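PDB 4EI0: uncharacterized hypothetical protein from Parabacteroides merdae, which is of unknown function and belongs to the DUF4466 family (PF14725). Local coordinates for residues E217-G220 and G221-L224; Q184-P187 and S188-A191; E223-S226 and G227-N230. One frame throughout, in Å; residues are numbered along the deposited sequence.

Interaction 1. Residues E217-G220 and G221-L224; sequences EYMG and GTEL
Met219 and Thr222 meet at the base of a tight turn whose two corners are the glycines Gly220 and Gly221. The polar part is one backbone hydrogen bond, from Thr222 N back to Met219 O at 3.0 Å, fairly straight at the hydrogen (157°). Both corners carry positive phi, a conformation that glycine adopts easily.

The apolar part belongs to the selenomethionine Met219. Its chain runs extended through chi2 and then bends at chi3 (65°), which swings the terminal methyl across to the far limb. There CE lies 3.2 Å from the backbone O of Thr222. The same methyl is 3.9 Å from Thr222 CG2, which is turned to it by standing anti to the threonine's own N. On its way along the limb Leu224 adds a second methyl, CD2, 4.0 Å from Met219 CE. Thr222 and Leu224 also lean on Met196 of strand 195-199, and Tyr218 O is hydrogen-bonded to Tyr210 OH. Met219 to Thr222 thus form a type I' beta turn with glycines at both corners, in the loop between strands 207-210 and 233-238.

Interaction 2. Residues Q184-P187 and S188-A191; sequences QANP and SLAA
Asn186 and Leu189 are joined twice, once through backbone and once through side chains, just where helix 180-185 has ended. Asn186 is the first residue to leave helical angles, and its carbonyl oxygen accepts from Leu189 N at 3.0 Å, with 164° at the hydrogen. One residue on, Pro187 O accepts from Ala190 N at 3.2 Å, a slightly more bent bond of 154°. A third bond of the same i to i+3 spacing runs from Ala191 N to Ser188 O at 3.2 Å. Three consecutive carbonyls, those of Asn186, Pro187 and Ser188, are thereby satisfied by three consecutive amides. Pro187 has no N-H to give, which suits the first turn of a helical segment, where the N-H groups have no carbonyl behind them within the turn. Ser188 N lies near Asn186 O, but at an angle too poor for a bond.

The side chains add a small apolar touch. Leu189 CG, anti to its own carbonyl carbon (chi1 -65°), comes alongside Asn186, with Leu189 CD1 3.9 Å from Asn186 CB. Ala190 CB comes to 3.5 Å from Pro187 O. Leu189 also lies against Asp182 and Leu183 of helix 180-185, and Ala190 against Leu183. Between the two segments every hydrogen bond is main chain to main chain, consistent with a short helical turn shaped chiefly by backbone pairing, with Leu189 and Ala190 packing it back against the helix before it.

Interaction 3. Residues E223-S226 and G227-N230; sequences ELPS and GFVN
Phe228 lies against Leu224 and Pro225, and its side chain can be followed outward from the backbone. CB comes first: it is 3.4 Å from Pro225 O, the same oxygen that accepts the hydrogen bond from Phe228 N, and 4.1 Å from Pro225 CD. With CG anti to the backbone N (chi1 -176°), the ring is carried back along the incoming limb of the turn. Along one side of the ring, CD2 is the atom that does most of the touching: Pro225 CD approaches it to 4.0 Å at the edge, near the ring plane, and Leu224 CD2 stands 3.9 Å away. Further out, CE2 of Phe228 meets the same Leu224 CD2 methyl, again at 3.9 Å. Both Leu224 methyls come from the same face, CD2 toward the CD2-CE2 side of the ring and CD1 further over it. Leucine and proline therefore take different aspects of the phenyl group, one reaching over a face, the other at an edge. Asn230 N sits at the edge too, in plane. Beyond the two segments the ring packs on Ile193 and on Met196, so this buried side chain packs the loop against strand 195-199 and the Ile193 loop.

The polar component is the bond from Phe228 N to Pro225 O, 3.2 Å long and 157° at the hydrogen. Past the ring, Asn230 ND2 is hydrogen-bonded to Asp194 OD1. Gly227 has a positive phi of 96°, as expected at the third position of a type II turn. Pro225 to Phe228 form such a type II beta turn, with glycine at that third position, set in the long loop that leads into strand 233-238.

Overall arrangement
All three contacts are local and near the surface, on the same side of the chain's centre, yet each contains one buried residue: Met219, Ala190 and Phe228. Interactions 1 and 3 belong to the same loop between strands 207-210 and 233-238, share Glu223 and Leu224, and both lean on Met196 of strand 195-199; each combines a single turn-closing bond with apolar side chains. Interaction 2 follows helix 180-185 and relies on repeated backbone bonds, with little side-chain packing. It nevertheless touches interaction 3, where Ala190 CB lies 3.4 Å from Ser226 O, whereas interactions 1 and 2 come no nearer than about 7 Å between nearest atoms.

Interaction 1. Residues E217-G220 and G221-L224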
loop_
_atom_site.group_PDB
_atom_site.type_symbol
_atom_site.label_atom_id
_atom_site.label_comp_id
_atom_site.label_asym_id
_atom_site.label_seq_id
_atom_site.Cartn_x
_atom_site.Cartn_y
_atom_site.Cartn_z
ATOM N N GLU B 217 35.475 -4.919 -56.036
ATOM C CA GLU B 217 36.687 -4.589 -55.262
ATOM C C GLU B 217 36.504 -4.739 -53.732
ATOM O O GLU B 217 37.438 -5.109 -53.046
ATOM C CB GLU B 217 37.167 -3.129 -55.537
ATOM C CG GLU B 217 36.461 -2.322 -56.649
ATOM C CD GLU B 217 36.850 -0.842 -56.639
ATOM O OE1 GLU B 217 38.034 -0.532 -56.370
ATOM O OE2 GLU B 217 35.970 0.015 -56.894
ATOM N N TYR B 218 35.324 -4.420 -53.189
ATOM C CA TYR B 218 35.140 -4.369 -51.725
ATOM C C TYR B 218 34.389 -5.566 -51.182
ATOM O O TYR B 218 33.996 -5.559 -50.007
ATOM C CB TYR B 218 34.433 -3.066 -51.300
ATOM C CG TYR B 218 35.246 -1.854 -51.647
ATOM C CD1 TYR B 218 36.489 -1.643 -51.042
ATOM C CD2 TYR B 218 34.803 -0.944 -52.604
ATOM C CE1 TYR B 218 37.269 -0.553 -51.374
ATOM C CE2 TYR B 218 35.572 0.156 -52.941
ATOM C CZ TYR B 218 36.805 0.338 -52.324
ATOM O OH TYR B 218 37.575 1.417 -52.647
HETATM N N MSE B 219 34.194 -6.592 -52.021
HETATM C CA MSE B 219 33.329 -7.716 -51.653
HETATM C C MSE B 219 34.071 -8.960 -51.190
HETATM O O MSE B 219 33.448 -9.900 -50.713
HETATM C CB MSE B 219 32.378 -8.023 -52.802
HETATM C CG MSE B 219 31.336 -6.931 -52.987
HETATM SE SE MSE B 219 29.971 -7.381 -54.290
HETATM C CE MSE B 219 29.166 -8.893 -53.298
ATOM N N GLY B 220 35.396 -8.934 -51.297
ATOM C CA GLY B 220 36.238 -10.011 -50.782
ATOM C C GLY B 220 35.733 -11.390 -51.185
ATOM O O GLY B 220 35.595 -12.263 -50.338
ATOM N N GLY B 221 35.408 -11.583 -52.464
ATOM C CA GLY B 221 34.946 -12.890 -52.939
ATOM C C GLY B 221 33.462 -13.229 -52.803
ATOM O O GLY B 221 33.013 -14.180 -53.424
ATOM N N THR B 222 32.700 -12.499 -51.983
ATOM C CA THR B 222 31.255 -12.715 -51.861
ATOM C C THR B 222 30.575 -12.419 -53.180
ATOM O O THR B 222 30.977 -11.495 -53.885
ATOM C CB THR B 222 30.653 -11.791 -50.784
ATOM O OG1 THR B 222 31.159 -12.196 -49.513
ATOM C CG2 THR B 222 29.100 -11.820 -50.776
ATOM N N GLU B 223 29.575 -13.216 -53.531
ATOM C CA GLU B 223 28.801 -12.974 -54.754
ATOM C C GLU B 223 27.337 -12.862 -54.436
ATOM O O GLU B 223 26.831 -13.527 -53.518
ATOM C CB GLU B 223 28.998 -14.098 -55.744
ATOM C CG GLU B 223 30.454 -14.357 -56.084
ATOM C CD GLU B 223 30.625 -15.606 -56.914
ATOM O OE1 GLU B 223 30.040 -16.662 -56.564
ATOM O OE2 GLU B 223 31.342 -15.525 -57.921
ATOM N N LEU B 224 26.680 -11.950 -55.140
ATOM C CA LEU B 224 25.240 -11.784 -55.036
ATOM C C LEU B 224 24.543 -12.963 -55.738
ATOM O O LEU B 224 25.019 -13.412 -56.764
ATOM C CB LEU B 224 24.810 -10.477 -55.713
ATOM C CG LEU B 224 25.402 -9.158 -55.196
ATOM C CD1 LEU B 224 24.758 -7.971 -55.887
ATOM C CD2 LEU B 224 25.226 -9.041 -53.698
#

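Interaction 2. Residues Q184-P187 and S188-A191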
loop_
_atom_site.group_PDB
_atom_site.type_symbol
_atom_site.label_atom_id
_atom_site.label_comp_id
_atom_site.label_asym_id
_atom_site.label_seq_id
_atom_site.Cartn_x
_atom_site.Cartn_y
_atom_site.Cartn_z
ATOM N N GLN B 184 17.614 -21.311 -52.293
ATOM C CA GLN B 184 17.821 -22.494 -53.148
ATOM C C GLN B 184 16.448 -23.111 -53.505
ATOM O O GLN B 184 16.222 -23.530 -54.667
ATOM C CB GLN B 184 18.756 -23.546 -52.508
ATOM C CG GLN B 184 19.078 -24.714 -53.465
ATOM C CD GLN B 184 17.972 -25.772 -53.529
ATOM O OE1 GLN B 184 17.299 -26.053 -52.531
ATOM N NE2 GLN B 184 17.761 -26.337 -54.709
ATOM N N ALA B 185 15.564 -23.118 -52.506
ATOM C CA ALA B 185 14.198 -23.629 -52.583
ATOM C C ALA B 185 13.319 -22.762 -53.477
ATOM O O ALA B 185 12.550 -23.269 -54.283
ATOM C CB ALA B 185 13.597 -23.648 -51.182
ATOM N N ASN B 186 13.446 -21.446 -53.300
ATOM C CA ASN B 186 12.587 -20.448 -53.924
ATOM C C ASN B 186 13.408 -19.357 -54.496
ATOM O O ASN B 186 13.546 -18.268 -53.865
ATOM C CB ASN B 186 11.711 -19.848 -52.845
ATOM C CG ASN B 186 10.868 -20.865 -52.200
ATOM O OD1 ASN B 186 9.931 -21.411 -52.816
ATOM N ND2 ASN B 186 11.185 -21.160 -50.956
ATOM N N PRO B 187 14.004 -19.604 -55.646
ATOM C CA PRO B 187 14.925 -18.592 -56.157
ATOM C C PRO B 187 14.308 -17.185 -56.353
ATOM O O PRO B 187 15.030 -16.203 -56.394
ATOM C CB PRO B 187 15.412 -19.177 -57.483
ATOM C CG PRO B 187 15.190 -20.655 -57.374
ATOM C CD PRO B 187 13.993 -20.819 -56.477
ATOM N N SER B 188 12.989 -17.110 -56.481
ATOM C CA SER B 188 12.279 -15.839 -56.636
ATOM C C SER B 188 12.473 -14.908 -55.426
ATOM O O SER B 188 12.313 -13.721 -55.566
ATOM C CB SER B 188 10.750 -16.080 -56.846
ATOM O OG SER B 188 10.128 -16.623 -55.672
ATOM N N LEU B 189 12.776 -15.440 -54.240
ATOM C CA LEU B 189 12.992 -14.586 -53.098
ATOM C C LEU B 189 14.123 -13.583 -53.346
ATOM O O LEU B 189 14.096 -12.529 -52.730
ATOM C CB LEU B 189 13.254 -15.371 -51.797
ATOM C CG LEU B 189 12.088 -16.205 -51.294
ATOM C CD1 LEU B 189 12.658 -17.125 -50.228
ATOM C CD2 LEU B 189 10.939 -15.346 -50.724
ATOM N N ALA B 190 15.106 -13.887 -54.197
ATOM C CA ALA B 190 16.187 -12.946 -54.517
ATOM C C ALA B 190 15.691 -11.538 -54.913
ATOM O O ALA B 190 16.323 -10.548 -54.571
ATOM C CB ALA B 190 17.120 -13.511 -55.576
ATOM N N ALA B 191 14.540 -11.450 -55.567
ATOM C CA ALA B 191 13.953 -10.162 -55.977
ATOM C C ALA B 191 13.500 -9.278 -54.794
ATOM O O ALA B 191 13.379 -8.096 -54.942
ATOM C CB ALA B 191 12.837 -10.388 -56.974
#

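Interaction 3. Residues E223-S226 and G227-N230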
loop_
_atom_site.group_PDB
_atom_site.type_symbol
_atom_site.label_atom_id
_atom_site.label_comp_id
_atom_site.label_asym_id
_atom_site.label_seq_id
_atom_site.Cartn_x
_atom_site.Cartn_y
_atom_site.Cartn_z
ATOM N N GLU B 223 29.575 -13.216 -53.531
ATOM C CA GLU B 223 28.801 -12.974 -54.754
ATOM C C GLU B 223 27.337 -12.862 -54.436
ATOM O O GLU B 223 26.831 -13.527 -53.518
ATOM C CB GLU B 223 28.998 -14.098 -55.744
ATOM C CG GLU B 223 30.454 -14.357 -56.084
ATOM C CD GLU B 223 30.625 -15.606 -56.914
ATOM O OE1 GLU B 223 30.040 -16.662 -56.564
ATOM O OE2 GLU B 223 31.342 -15.525 -57.921
ATOM N N LEU B 224 26.680 -11.950 -55.140
ATOM C CA LEU B 224 25.240 -11.784 -55.036
ATOM C C LEU B 224 24.543 -12.963 -55.738
ATOM O O LEU B 224 25.019 -13.412 -56.764
ATOM C CB LEU B 224 24.810 -10.477 -55.713
ATOM C CG LEU B 224 25.402 -9.158 -55.196
ATOM C CD1 LEU B 224 24.758 -7.971 -55.887
ATOM C CD2 LEU B 224 25.226 -9.041 -53.698
ATOM N N PRO B 225 23.429 -13.475 -55.180
ATOM C CA PRO B 225 22.676 -14.463 -55.946
ATOM C C PRO B 225 22.036 -13.827 -57.168
ATOM O O PRO B 225 21.840 -12.615 -57.200
ATOM C CB PRO B 225 21.623 -14.965 -54.959
ATOM C CG PRO B 225 21.442 -13.861 -53.991
ATOM C CD PRO B 225 22.730 -13.077 -53.948
ATOM N N SER B 226 21.756 -14.620 -58.196
ATOM C CA SER B 226 21.169 -14.038 -59.394
ATOM C C SER B 226 19.731 -13.728 -59.043
ATOM O O SER B 226 19.074 -14.425 -58.219
ATOM C CB SER B 226 21.279 -14.942 -60.638
ATOM O OG SER B 226 20.703 -16.215 -60.397
ATOM N N GLY B 227 19.259 -12.633 -59.607
ATOM C CA GLY B 227 17.968 -12.104 -59.243
ATOM C C GLY B 227 18.064 -11.013 -58.179
ATOM O O GLY B 227 17.075 -10.349 -57.917
ATOM N N PHE B 228 19.208 -10.858 -57.509
ATOM C CA PHE B 228 19.363 -9.748 -56.530
ATOM C C PHE B 228 19.630 -8.468 -57.326
ATOM O O PHE B 228 20.753 -8.175 -57.693
ATOM C CB PHE B 228 20.493 -10.034 -55.538
ATOM C CG PHE B 228 20.669 -9.004 -54.426
ATOM C CD1 PHE B 228 20.190 -7.704 -54.515
ATOM C CD2 PHE B 228 21.406 -9.341 -53.300
ATOM C CE1 PHE B 228 20.420 -6.790 -53.504
ATOM C CE2 PHE B 228 21.614 -8.433 -52.288
ATOM C CZ PHE B 228 21.127 -7.157 -52.390
ATOM N N VAL B 229 18.579 -7.715 -57.591
ATOM C CA VAL B 229 18.639 -6.541 -58.457
ATOM C C VAL B 229 18.364 -5.194 -57.712
ATOM O O VAL B 229 18.621 -4.126 -58.244
ATOM C CB VAL B 229 17.605 -6.708 -59.582
ATOM C CG1 VAL B 229 17.997 -7.870 -60.499
ATOM C CG2 VAL B 229 16.227 -6.954 -58.972
ATOM N N ASN B 230 17.862 -5.222 -56.481
ATOM C CA ASN B 230 17.614 -3.976 -55.739
ATOM C C ASN B 230 18.892 -3.222 -55.356
ATOM O O ASN B 230 19.800 -3.776 -54.741
ATOM C CB ASN B 230 16.797 -4.251 -54.478
ATOM C CG ASN B 230 15.427 -4.757 -54.785
ATOM O OD1 ASN B 230 14.992 -4.681 -55.924
ATOM N ND2 ASN B 230 14.728 -5.272 -53.777
#